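Side-chain contacts in Cyclo(L-leucyl-L-phenylalanyl) synthase (Streptomyces noursei, PDB 3OQV), which catalyses the ATP-independent formation of cyclodipeptides from two aminoacyl-tRNAs, joining phenylalanine and leucine on the way to the antibacterial peptide albonoursin: residues Pro126-Arg129 with Ala130-Arg134; Val116-Leu119 with Ser120-Gln123. One frame throughout, in Å; residues are numbered along the deposited sequence. Where two conformers were deposited one is given.

Contact 1 of 2, residues Pro126-Arg129 with Ala130-Arg134. With PO4 (phosphate ion), chain D.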
# COMPACT_ATOMS: atom_id res chain seq x y z
N PRO A 126 13.48 2.26 12.38
CA PRO A 126 14.75 2.47 11.71
C PRO A 126 14.81 1.80 10.34
O PRO A 126 15.35 2.37 9.39
CB PRO A 126 15.76 1.82 12.66
CG PRO A 126 15.16 2.03 14.00
CD PRO A 126 13.66 1.89 13.80
N GLU A 127 14.26 0.59 10.24
CA GLU A 127 14.24 -0.14 8.98
C GLU A 127 13.59 0.68 7.88
O GLU A 127 14.15 0.82 6.79
CB GLU A 127 13.49 -1.47 9.14
CG GLU A 127 14.21 -2.49 10.00
CD GLU A 127 13.74 -2.49 11.45
OE1 GLU A 127 13.14 -1.48 11.90
OE2 GLU A 127 13.94 -3.51 12.13
N TYR A 128 12.42 1.24 8.17
CA TYR A 128 11.71 2.05 7.19
C TYR A 128 12.49 3.31 6.86
O TYR A 128 12.60 3.70 5.70
CB TYR A 128 10.31 2.42 7.70
CG TYR A 128 9.58 3.43 6.83
CD1 TYR A 128 8.68 3.00 5.86
CD2 TYR A 128 9.83 4.80 6.94
CE1 TYR A 128 8.00 3.92 5.05
CE2 TYR A 128 9.14 5.73 6.15
CZ TYR A 128 8.23 5.27 5.20
OH TYR A 128 7.56 6.16 4.38
N ARG A 129 13.00 3.97 7.90
CA ARG A 129 13.67 5.25 7.73
C ARG A 129 14.87 5.11 6.80
O ARG A 129 15.08 5.91 5.88
CB ARG A 129 14.10 5.81 9.10
CG ARG A 129 12.93 6.08 10.04
CD ARG A 129 13.28 7.08 11.13
NE ARG A 129 14.56 6.79 11.76
CZ ARG A 129 14.71 6.19 12.94
NH1 ARG A 129 13.64 5.81 13.63
NH2 ARG A 129 15.92 5.97 13.42
N ALA A 130 15.65 4.05 7.00
CA ALA A 130 16.86 3.86 6.20
C ALA A 130 16.50 3.73 4.72
O ALA A 130 17.21 4.24 3.84
CB ALA A 130 17.64 2.65 6.69
N VAL A 131 15.42 3.01 4.43
CA VAL A 131 14.99 2.82 3.06
C VAL A 131 14.46 4.13 2.49
O VAL A 131 14.73 4.47 1.35
CB VAL A 131 13.95 1.69 2.93
CG1 VAL A 131 13.42 1.61 1.49
CG2 VAL A 131 14.57 0.37 3.36
N ARG A 132 13.71 4.86 3.31
CA ARG A 132 13.09 6.10 2.88
C ARG A 132 14.12 7.16 2.48
O ARG A 132 13.93 7.88 1.50
CB ARG A 132 12.17 6.64 3.99
CG ARG A 132 11.60 8.02 3.74
CD ARG A 132 10.42 7.98 2.81
NE ARG A 132 9.90 9.32 2.54
CZ ARG A 132 8.80 9.84 3.08
NH1 ARG A 132 8.08 9.13 3.94
NH2 ARG A 132 8.41 11.06 2.74
N GLU A 133 15.21 7.25 3.23
CA GLU A 133 16.37 8.01 2.79
C GLU A 133 16.69 7.71 1.32
O GLU A 133 16.91 8.62 0.51
CB GLU A 133 17.57 7.68 3.69
CG GLU A 133 18.72 8.67 3.62
CD GLU A 133 19.99 8.15 4.29
OE1 GLU A 133 19.89 7.51 5.36
OE2 GLU A 133 21.09 8.37 3.73
N ARG A 134 16.67 6.43 0.96
CA ARG A 134 17.11 5.98 -0.35
C ARG A 134 16.08 6.29 -1.43
O ARG A 134 16.43 6.75 -2.51
CB ARG A 134 17.41 4.48 -0.35
CG ARG A 134 18.82 4.13 0.06
CD ARG A 134 18.98 2.62 0.16
NE ARG A 134 19.41 2.23 1.50
CZ ARG A 134 18.90 1.22 2.19
NH1 ARG A 134 17.93 0.46 1.68
NH2 ARG A 134 19.39 0.95 3.39
P PO4 D . 6.03 11.65 6.04
O1 PO4 D . 5.26 10.54 5.34
O2 PO4 D . 6.51 12.63 4.99
O3 PO4 D . 5.15 12.34 7.05
O4 PO4 D . 7.21 11.05 6.77
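The phenol oxygen OH of Tyr128 is gripped from several sides. Arg132, one helical turn further on, brings its NH1 to within 3.0 Å of Tyr128 OH in a moderately bent bond (N-H...O 142°), the oxygen tilted out of the guanidinium plane; the carbonyl of Ala181 and probably NE2 of Gln123 are the other partners. Both side chains leave the helix with CG trans to the backbone N and run side by side, and a bend at chi2 of Arg132 (80°) carries its aliphatic part along the phenol. CB of Arg132 approaches CE2 of Tyr128 obliquely at 3.8 Å, while ring and guanidinium planes stand 82° apart. Beyond the phenol the guanidinium turns its edge to a phosphate ion, probably from the crystallisation liquor, through two weak bonds: Arg132 NH1 to phosphate O1 at 3.4 Å and Arg132 NH2 to phosphate O2 at 3.3 Å. Arg132 NE pairs with Asp136, which helps fix the rotation of the guanidinium. At the root of the two side chains, the backbone bond from Arg132 N to Tyr128 O (2.9 Å) ties the same residues. Tyr128 and Val131 face inward onto Pro184, seating this first part of helix 126-141 against helix 169-193, whose Tyr178-Glu182 stretch probably binds substrate.

Contact 2 of 2, residues Val116-Leu119 with Ser120-Gln123; sequences VRSL and SELQ. With PO4 (phosphate ion), chain D.
A helix N-cap at the carboxyl end of a parallel strand joins 116-119 to 120-123, at the point where edge strand 114-118 of the Rossmann-fold sheet turns into the short helix 119-122. Ser118 is the cap: its OG accepts from Glu121 N at 3.0 Å, and chi1 of 63° tucks OG back between its own N and carbonyl carbon, facing the opening turn. The carbonyl of Ser118 also receives Leu122 N at 3.1 Å, so both oxygens of this residue serve the amides of the first turn. Ser120 OG is held by Asp68 in the loop after strand 59-67. On the outer side, Arg117 and Glu121 cross at about a right angle, with guanidinium and carboxylate planes 84° apart. The carboxylate meets the aliphatic part of the arginine, Glu121 OE2 lying 3.8 Å from Arg117 CD, and the opposite charges stay apart, 5.2 Å between Arg117 NE and Glu121 OE2. A water in the plane of the guanidinium links them, accepting from Arg117 NH1 and donating weakly to Glu121 OE2. Asp63 takes Arg117 NH2 in a salt bridge, while CD1 of Leu122 lies over one guanidinium face, 3.8 Å from Arg117 CZ and offset toward the rim. Inward, Leu119 and Leu122 pack on Leu185 of helix 169-193; the side chain of Leu119 lies about 4 Å from that of Glu182, which may be critical to catalysis. At the far end CG of Gln123 rests against the carbonyl of Leu119, and its NE2 reaches the phosphate ion in a nearly straight bond, Gln123 NE2 to phosphate O1 at 2.8 Å (N-H...O 171°).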
# COMPACT_ATOMS: atom_id res chain seq x y z
N VAL A 116 0.42 -7.04 11.56
CA VAL A 116 -0.46 -6.02 10.99
C VAL A 116 -0.15 -4.68 11.64
O VAL A 116 -0.23 -4.55 12.86
CB VAL A 116 -1.93 -6.35 11.24
CG1 VAL A 116 -2.84 -5.29 10.64
CG2 VAL A 116 -2.26 -7.74 10.70
N ARG A 117 0.27 -3.72 10.83
CA ARG A 117 0.63 -2.40 11.33
C ARG A 117 0.07 -1.33 10.40
O ARG A 117 -0.11 -1.58 9.21
CB ARG A 117 2.15 -2.26 11.45
CG ARG A 117 2.78 -3.19 12.49
CD ARG A 117 4.28 -3.00 12.55
NE ARG A 117 4.92 -3.70 11.44
CZ ARG A 117 6.23 -3.86 11.32
NH1 ARG A 117 7.06 -3.28 12.17
NH2 ARG A 117 6.71 -4.50 10.26
N SER A 118 -0.17 -0.13 10.93
CA SER A 118 -0.41 1.04 10.10
C SER A 118 0.89 1.49 9.44
O SER A 118 1.97 1.25 9.97
CB SER A 118 -0.95 2.19 10.95
OG SER A 118 0.01 2.58 11.92
N LEU A 119 0.79 2.20 8.31
CA LEU A 119 1.99 2.80 7.70
C LEU A 119 2.63 3.81 8.66
O LEU A 119 3.85 3.85 8.81
CB LEU A 119 1.67 3.46 6.36
CG LEU A 119 2.85 4.03 5.55
CD1 LEU A 119 3.99 3.01 5.39
CD2 LEU A 119 2.38 4.48 4.17
N SER A 120 1.81 4.57 9.38
CA SER A 120 2.34 5.56 10.30
C SER A 120 3.20 4.94 11.40
O SER A 120 4.25 5.47 11.73
CB SER A 120 1.24 6.47 10.86
OG SER A 120 0.44 5.78 11.78
N GLU A 121 2.82 3.75 11.89
CA GLU A 121 3.64 3.06 12.87
C GLU A 121 4.94 2.57 12.24
O GLU A 121 6.01 2.64 12.84
CB GLU A 121 2.88 1.85 13.43
CG GLU A 121 3.58 1.17 14.59
CD GLU A 121 2.86 -0.08 15.04
OE1 GLU A 121 1.64 -0.19 14.74
OE2 GLU A 121 3.51 -0.97 15.65
N LEU A 122 4.83 2.02 11.04
CA LEU A 122 5.96 1.47 10.32
C LEU A 122 6.99 2.58 10.04
O LEU A 122 8.21 2.35 10.07
CB LEU A 122 5.45 0.88 9.01
CG LEU A 122 6.45 0.14 8.15
CD1 LEU A 122 7.12 -0.98 8.93
CD2 LEU A 122 5.72 -0.44 6.94
N GLN A 123 6.48 3.80 9.88
CA GLN A 123 7.33 4.92 9.51
C GLN A 123 8.26 5.31 10.65
O GLN A 123 9.25 6.02 10.44
CB GLN A 123 6.48 6.13 9.12
CG GLN A 123 5.85 6.05 7.75
CD GLN A 123 5.31 7.38 7.32
OE1 GLN A 123 4.58 8.02 8.08
NE2 GLN A 123 5.74 7.86 6.15
P PO4 D . 6.03 11.65 6.04
O1 PO4 D . 5.26 10.54 5.34
O2 PO4 D . 6.51 12.63 4.99
O3 PO4 D . 5.15 12.34 7.05
O4 PO4 D . 7.21 11.05 6.77
O HOH W 1 6.59 -1.53 14.45

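The chain passes through contact 2 first and then enters contact 1, the short capped helix being followed in the chain by helix 126-141; their centres lie 13 Å apart. Contact 2 belongs to the edge of the parallel sheet, and its chemistry is that of a strand-to-helix turn: a buried serine cap, buried leucines, and the Arg117-Glu121 pair toward solvent. Contact 1 lies further from the centre of the chain and is helical throughout, with a mostly exposed outer side and Tyr128 and Val131 buried against helix 169-193, the helix against which both contacts pack. They meet where Tyr128 CB packs 3.2 Å from Leu122 O, and His70 joins Gln123 and Arg132 around the common phosphate.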